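Local coordinates for Lmo2184 protein (Listeria monocytogenes serovar 1/2a, PDB 5JOQ), which probably binds heme or a related iron-containing ligand at the cell surface, as the substrate-binding lipoprotein of an ABC transporter, at residues 157-167 against 280-288. Numbering follows the deposited sequence.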
ATOM      1  N   VAL A 157       6.189 -32.083  -7.990  1.00 19.44           N
ATOM      2  CA  VAL A 157       7.308 -31.207  -7.616  1.00 16.95           C
ATOM      3  C   VAL A 157       8.305 -31.974  -6.766  1.00 19.65           C
ATOM      4  O   VAL A 157       9.510 -31.956  -7.022  1.00 19.12           O
ATOM      5  CB  VAL A 157       6.793 -29.951  -6.889  1.00 18.19           C
ATOM      6  CG1 VAL A 157       8.001 -29.068  -6.421  1.00 17.59           C
ATOM      7  CG2 VAL A 157       5.904 -29.171  -7.847  1.00 22.17           C
ATOM      8  N   LYS A 158       7.813 -32.710  -5.771  1.00 15.28           N
ATOM      9  CA  LYS A 158       8.719 -33.481  -4.922  1.00 17.66           C
ATOM     10  C   LYS A 158       9.576 -34.428  -5.751  1.00 17.12           C
ATOM     11  O   LYS A 158      10.791 -34.517  -5.556  1.00 18.63           O
ATOM     12  CB  LYS A 158       7.906 -34.262  -3.879  1.00 21.86           C
ATOM     13  CG  LYS A 158       7.401 -33.427  -2.697  1.00 24.60           C
ATOM     14  CD  LYS A 158       6.372 -34.198  -1.847  1.00 31.58           C
ATOM     15  CE  LYS A 158       6.675 -34.288  -0.346  1.00 36.45           C
ATOM     16  NZ  LYS A 158       5.456 -34.899   0.402  1.00 36.04           N
ATOM     17  N   SER A 159       8.962 -35.137  -6.689  1.00 17.90           N
ATOM     18  CA  SER A 159       9.682 -36.051  -7.542  1.00 20.10           C
ATOM     19  C   SER A 159      10.727 -35.315  -8.397  1.00 25.39           C
ATOM     20  O   SER A 159      11.838 -35.746  -8.531  1.00 25.04           O
ATOM     21  CB  SER A 159       8.694 -36.793  -8.441  1.00 22.78           C
ATOM     22  OG  SER A 159       9.368 -37.555  -9.398  1.00 33.51           O
ATOM     23  N   ASN A 160      10.348 -34.171  -8.932  1.00 24.82           N
ATOM     24  CA  ASN A 160      11.212 -33.370  -9.773  1.00 25.07           C
ATOM     25  C   ASN A 160      12.485 -32.931  -9.063  1.00 23.33           C
ATOM     26  O   ASN A 160      13.531 -32.939  -9.643  1.00 24.26           O
ATOM     27  CB  ASN A 160      10.513 -32.067 -10.158  1.00 28.61           C
ATOM     28  CG  ASN A 160       9.494 -32.216 -11.260  1.00 34.17           C
ATOM     29  OD1 ASN A 160       9.382 -33.241 -11.900  1.00 34.18           O
ATOM     30  ND2 ASN A 160       8.744 -31.155 -11.482  1.00 35.74           N
ATOM     31  N   VAL A 161      12.380 -32.527  -7.810  1.00 23.93           N
ATOM     32  CA  VAL A 161      13.535 -32.037  -7.072  1.00 22.41           C
ATOM     33  C   VAL A 161      14.291 -33.032  -6.208  1.00 23.91           C
ATOM     34  O   VAL A 161      15.313 -32.717  -5.652  1.00 21.05           O
ATOM     35  CB  VAL A 161      13.090 -30.902  -6.132  1.00 19.21           C
ATOM     36  CG1 VAL A 161      12.320 -29.853  -6.893  1.00 19.38           C
ATOM     37  CG2 VAL A 161      12.243 -31.451  -5.005  1.00 18.10           C
ATOM     38  N   ALA A 162      13.801 -34.253  -6.128  1.00 24.51           N
ATOM     39  CA  ALA A 162      14.380 -35.214  -5.217  1.00 24.25           C
ATOM     40  C   ALA A 162      15.863 -35.468  -5.372  1.00 26.08           C
ATOM     41  O   ALA A 162      16.537 -35.630  -4.396  1.00 29.37           O
ATOM     42  CB  ALA A 162      13.631 -36.527  -5.285  1.00 25.39           C
ATOM     43  N   LYS A 163      16.362 -35.519  -6.581  1.00 24.54           N
ATOM     44  CA  LYS A 163      17.784 -35.799  -6.769  1.00 32.40           C
ATOM     45  C   LYS A 163      18.614 -34.551  -7.048  1.00 31.56           C
ATOM     46  O   LYS A 163      19.807 -34.672  -7.353  1.00 30.85           O
ATOM     47  CB  LYS A 163      17.986 -36.819  -7.904  1.00 35.58           C
ATOM     48  CG  LYS A 163      17.365 -38.193  -7.584  1.00 44.09           C
ATOM     49  CD  LYS A 163      17.396 -39.152  -8.777  1.00 54.02           C
ATOM     50  CE  LYS A 163      16.644 -40.447  -8.443  1.00 61.69           C
ATOM     51  NZ  LYS A 163      16.666 -41.476  -9.537  1.00 66.63           N
ATOM     52  N   LYS A 164      18.022 -33.368  -6.978  1.00 26.48           N
ATOM     53  CA  LYS A 164      18.783 -32.148  -7.187  1.00 25.51           C
ATOM     54  C   LYS A 164      19.584 -31.777  -5.944  1.00 28.56           C
ATOM     55  O   LYS A 164      19.205 -32.092  -4.811  1.00 26.86           O
ATOM     56  CB  LYS A 164      17.856 -30.995  -7.566  1.00 26.36           C
ATOM     57  CG  LYS A 164      17.154 -31.192  -8.923  1.00 29.97           C
ATOM     58  CD  LYS A 164      16.166 -30.046  -9.129  1.00 35.04           C
ATOM     59  CE  LYS A 164      16.121 -29.616 -10.590  1.00 42.88           C
ATOM     60  NZ  LYS A 164      15.589 -30.651 -11.479  1.00 49.24           N
ATOM     61  N   LYS A 165      20.710 -31.098  -6.163  1.00 30.16           N
ATOM     62  CA  LYS A 165      21.423 -30.495  -5.050  1.00 28.34           C
ATOM     63  C   LYS A 165      20.605 -29.331  -4.521  1.00 23.80           C
ATOM     64  O   LYS A 165      20.062 -28.538  -5.296  1.00 24.43           O
ATOM     65  CB  LYS A 165      22.815 -30.021  -5.482  1.00 36.03           C
ATOM     66  CG  LYS A 165      23.781 -31.168  -5.677  1.00 44.80           C
ATOM     67  CD  LYS A 165      25.220 -30.677  -5.780  1.00 55.98           C
ATOM     68  CE  LYS A 165      26.206 -31.845  -5.856  1.00 63.75           C
ATOM     69  NZ  LYS A 165      27.635 -31.390  -5.821  1.00 68.60           N
ATOM     70  N   LYS A 166      20.513 -29.227  -3.176  1.00 20.34           N
ATOM     71  CA  LYS A 166      19.531 -28.324  -2.579  1.00 18.69           C
ATOM     72  C   LYS A 166      20.193 -27.034  -2.135  1.00 19.94           C
ATOM     73  O   LYS A 166      21.230 -27.086  -1.461  1.00 19.98           O
ATOM     74  CB  LYS A 166      18.863 -28.991  -1.382  1.00 21.57           C
ATOM     75  CG  LYS A 166      18.151 -30.338  -1.761  1.00 25.50           C
ATOM     76  CD  LYS A 166      17.194 -30.165  -2.964  1.00 21.88           C
ATOM     77  CE  LYS A 166      16.239 -31.378  -3.094  1.00 22.23           C
ATOM     78  NZ  LYS A 166      16.954 -32.695  -3.319  1.00 20.64           N
ATOM     79  N   PRO A 167      19.609 -25.892  -2.448  1.00 16.29           N
ATOM     80  CA  PRO A 167      20.168 -24.630  -1.966  1.00 17.48           C
ATOM     81  C   PRO A 167      19.694 -24.295  -0.548  1.00 15.55           C
ATOM     82  O   PRO A 167      18.639 -24.741  -0.164  1.00 15.70           O
ATOM     83  CB  PRO A 167      19.554 -23.615  -2.908  1.00 19.64           C
ATOM     84  CG  PRO A 167      18.214 -24.175  -3.188  1.00 18.78           C
ATOM     85  CD  PRO A 167      18.371 -25.660  -3.203  1.00 16.20           C
ATOM     86  N   LEU A 280       3.995 -23.529  -5.751  0.68 14.75           N
ATOM     87  CA  LEU A 280       5.080 -24.497  -5.620  0.68 16.16           C
ATOM     88  C   LEU A 280       5.888 -24.608  -6.912  0.68 16.29           C
ATOM     89  O   LEU A 280       7.112 -24.786  -6.877  0.68 19.64           O
ATOM     90  CB  LEU A 280       4.508 -25.859  -5.216  0.68 15.34           C
ATOM     91  CG  LEU A 280       5.504 -26.895  -4.729  0.68 15.52           C
ATOM     92  CD1 LEU A 280       6.290 -26.368  -3.536  0.68 13.95           C
ATOM     93  CD2 LEU A 280       4.766 -28.216  -4.384  0.68 14.29           C
ATOM     94  N   LYS A 281       5.229 -24.518  -8.067  1.00 18.18           N
ATOM     95  CA  LYS A 281       5.951 -24.599  -9.336  1.00 15.82           C
ATOM     96  C   LYS A 281       6.822 -23.367  -9.558  1.00 18.79           C
ATOM     97  O   LYS A 281       7.919 -23.458 -10.137  1.00 17.32           O
ATOM     98  CB  LYS A 281       4.962 -24.734 -10.486  1.00 23.45           C
ATOM     99  CG  LYS A 281       4.221 -26.058 -10.540  1.00 36.33           C
ATOM    100  CD  LYS A 281       3.136 -26.086 -11.650  1.00 46.98           C
ATOM    101  CE  LYS A 281       2.087 -27.190 -11.368  1.00 53.55           C
ATOM    102  NZ  LYS A 281       0.695 -26.864 -11.841  1.00 52.21           N
ATOM    103  N   GLU A 282       6.310 -22.192  -9.187  1.00 15.84           N
ATOM    104  CA  GLU A 282       7.121 -20.981  -9.269  1.00 19.36           C
ATOM    105  C   GLU A 282       8.295 -21.057  -8.286  1.00 18.12           C
ATOM    106  O   GLU A 282       9.418 -20.640  -8.609  1.00 19.37           O
ATOM    107  CB  GLU A 282       6.222 -19.765  -9.016  1.00 21.88           C
ATOM    108  CG  GLU A 282       6.769 -18.455  -9.470  1.00 36.15           C
ATOM    109  CD  GLU A 282       7.157 -18.489 -10.943  1.00 45.66           C
ATOM    110  OE1 GLU A 282       6.402 -19.054 -11.791  1.00 44.34           O
ATOM    111  OE2 GLU A 282       8.262 -17.995 -11.220  1.00 53.09           O
ATOM    112  N   MET A 283       8.073 -21.656  -7.107  1.00 15.65           N
ATOM    113  CA  MET A 283       9.159 -21.826  -6.145  1.00 14.46           C
ATOM    114  C   MET A 283      10.260 -22.695  -6.721  1.00 16.02           C
ATOM    115  O   MET A 283      11.449 -22.388  -6.575  1.00 15.83           O
ATOM    116  CB  MET A 283       8.621 -22.428  -4.839  1.00 15.98           C
ATOM    117  CG  MET A 283       9.681 -22.558  -3.752  1.00 15.02           C
ATOM    118  SD  MET A 283      10.305 -20.990  -3.145  1.00 15.66           S
ATOM    119  CE  MET A 283       8.841 -20.263  -2.351  1.00 11.56           C
ATOM    120  N   GLU A 284       9.882 -23.774  -7.404  1.00 16.25           N
ATOM    121  CA  GLU A 284      10.874 -24.662  -7.996  1.00 19.48           C
ATOM    122  C   GLU A 284      11.715 -23.922  -9.032  1.00 20.81           C
ATOM    123  O   GLU A 284      12.927 -24.138  -9.120  1.00 21.16           O
ATOM    124  CB  GLU A 284      10.177 -25.888  -8.602  1.00 22.03           C
ATOM    125  CG  GLU A 284      11.138 -26.907  -9.127  1.00 27.31           C
ATOM    126  CD  GLU A 284      10.463 -28.033  -9.919  1.00 34.60           C
ATOM    127  OE1 GLU A 284       9.208 -28.178  -9.875  1.00 31.04           O
ATOM    128  OE2 GLU A 284      11.221 -28.763 -10.598  1.00 40.79           O
ATOM    129  N   LYS A 285      11.099 -23.008  -9.798  1.00 23.05           N
ATOM    130  CA  LYS A 285      11.854 -22.235 -10.788  1.00 23.55           C
ATOM    131  C   LYS A 285      12.887 -21.338 -10.125  1.00 20.66           C
ATOM    132  O   LYS A 285      14.036 -21.254 -10.587  1.00 22.79           O
ATOM    133  CB  LYS A 285      10.910 -21.385 -11.636  1.00 28.33           C
ATOM    134  CG  LYS A 285      10.076 -22.180 -12.627  1.00 39.28           C
ATOM    135  CD  LYS A 285       9.185 -21.275 -13.468  1.00 47.84           C
ATOM    136  CE  LYS A 285       8.105 -22.096 -14.165  1.00 55.21           C
ATOM    137  NZ  LYS A 285       6.927 -21.260 -14.532  1.00 60.16           N
ATOM    138  N   MET A 286      12.499 -20.670  -9.040  1.00 18.50           N
ATOM    139  CA  MET A 286      13.417 -19.767  -8.347  1.00 24.19           C
ATOM    140  C   MET A 286      14.564 -20.513  -7.684  1.00 21.10           C
ATOM    141  O   MET A 286      15.694 -20.019  -7.663  1.00 22.01           O
ATOM    142  CB  MET A 286      12.648 -18.973  -7.296  1.00 21.38           C
ATOM    143  CG  MET A 286      11.875 -17.802  -7.881  1.00 23.44           C
ATOM    144  SD  MET A 286      10.951 -16.913  -6.612  1.00 24.03           S
ATOM    145  CE  MET A 286       9.698 -18.080  -6.187  1.00 20.96           C
ATOM    146  N   LEU A 287      14.284 -21.677  -7.086  1.00 19.84           N
ATOM    147  CA  LEU A 287      15.317 -22.375  -6.326  1.00 17.65           C
ATOM    148  C   LEU A 287      16.354 -23.023  -7.226  1.00 20.28           C
ATOM    149  O   LEU A 287      17.505 -23.182  -6.815  1.00 24.80           O
ATOM    150  CB  LEU A 287      14.685 -23.442  -5.421  1.00 16.05           C
ATOM    151  CG  LEU A 287      13.791 -22.906  -4.301  1.00 19.26           C
ATOM    152  CD1 LEU A 287      13.439 -24.069  -3.313  1.00 19.01           C
ATOM    153  CD2 LEU A 287      14.475 -21.732  -3.617  1.00 18.54           C
ATOM    154  N   TYR A 288      15.975 -23.433  -8.438  1.00 22.32           N
ATOM    155  CA  TYR A 288      16.888 -24.187  -9.304  1.00 27.46           C
ATOM    156  C   TYR A 288      17.169 -23.552 -10.658  1.00 36.25           C
ATOM    157  O   TYR A 288      18.207 -23.867 -11.248  1.00 38.51           O
ATOM    158  CB  TYR A 288      16.363 -25.614  -9.540  1.00 26.44           C
ATOM    159  CG  TYR A 288      16.087 -26.308  -8.229  1.00 23.74           C
ATOM    160  CD1 TYR A 288      17.122 -26.883  -7.494  1.00 23.53           C
ATOM    161  CD2 TYR A 288      14.798 -26.351  -7.709  1.00 21.85           C
ATOM    162  CE1 TYR A 288      16.888 -27.484  -6.261  1.00 22.03           C
ATOM    163  CE2 TYR A 288      14.545 -26.930  -6.468  1.00 21.25           C
ATOM    164  CZ  TYR A 288      15.593 -27.508  -5.754  1.00 22.42           C
ATOM    165  OH  TYR A 288      15.348 -28.072  -4.509  1.00 20.79           O
TER
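The ring of Tyr-288 lies between Lys-164 on one face and, on the opposite face, CB of its own helix neighbour Leu-287. Lys-164 CD sits 3.8 Å from the Tyr-288 ring centroid, a CH-pi contact 16° off the ring normal; a lysine suits this exposed place because its methylenes cover the ring while NZ stays farther out. At the edge, in plane, Lys-165 O comes to 3.5 Å from Tyr-288 CE1; the ring's C-H edge carries a slight positive charge, which suits a carbonyl oxygen. Lys-166 CD lies near the plane too, 3.2 Å from Tyr-288 OH. Val-161 CG1 (3.7 Å from Tyr-288 CE2) and Pro-167 CD approach obliquely. The hydroxyl hydrogen-bonds to Ala-195 O.

Helix 140-161, the long connecting helix that joins the two lobes in this family of solute-binding proteins, ends near here and hands the chain on to strand 168-173 of the second lobe; residues 157-161 and 280-288 run nearly parallel, 15° apart. Between helix and strand, Lys-166 bends at chi2 and chi4, bringing NZ to 2.8 Å from Lys-164 O, with weaker bonds to the carbonyls of Val-161 and Ala-162; one ammonium group can serve several carbonyls.

One turn before Tyr-288, Glu-284 reaches across, extended with CG anti to the backbone N (chi1 -175°). A glutamate offers CG to Val-161 CG1 and its carboxylate to partly exposed Asn-160, whose ND2 gives OE1 a weak but straight bond (3.4 Å), while OD1 pairs with Gln-156. Another turn back, branched Val-157 fits against Leu-280 in the conformer given here.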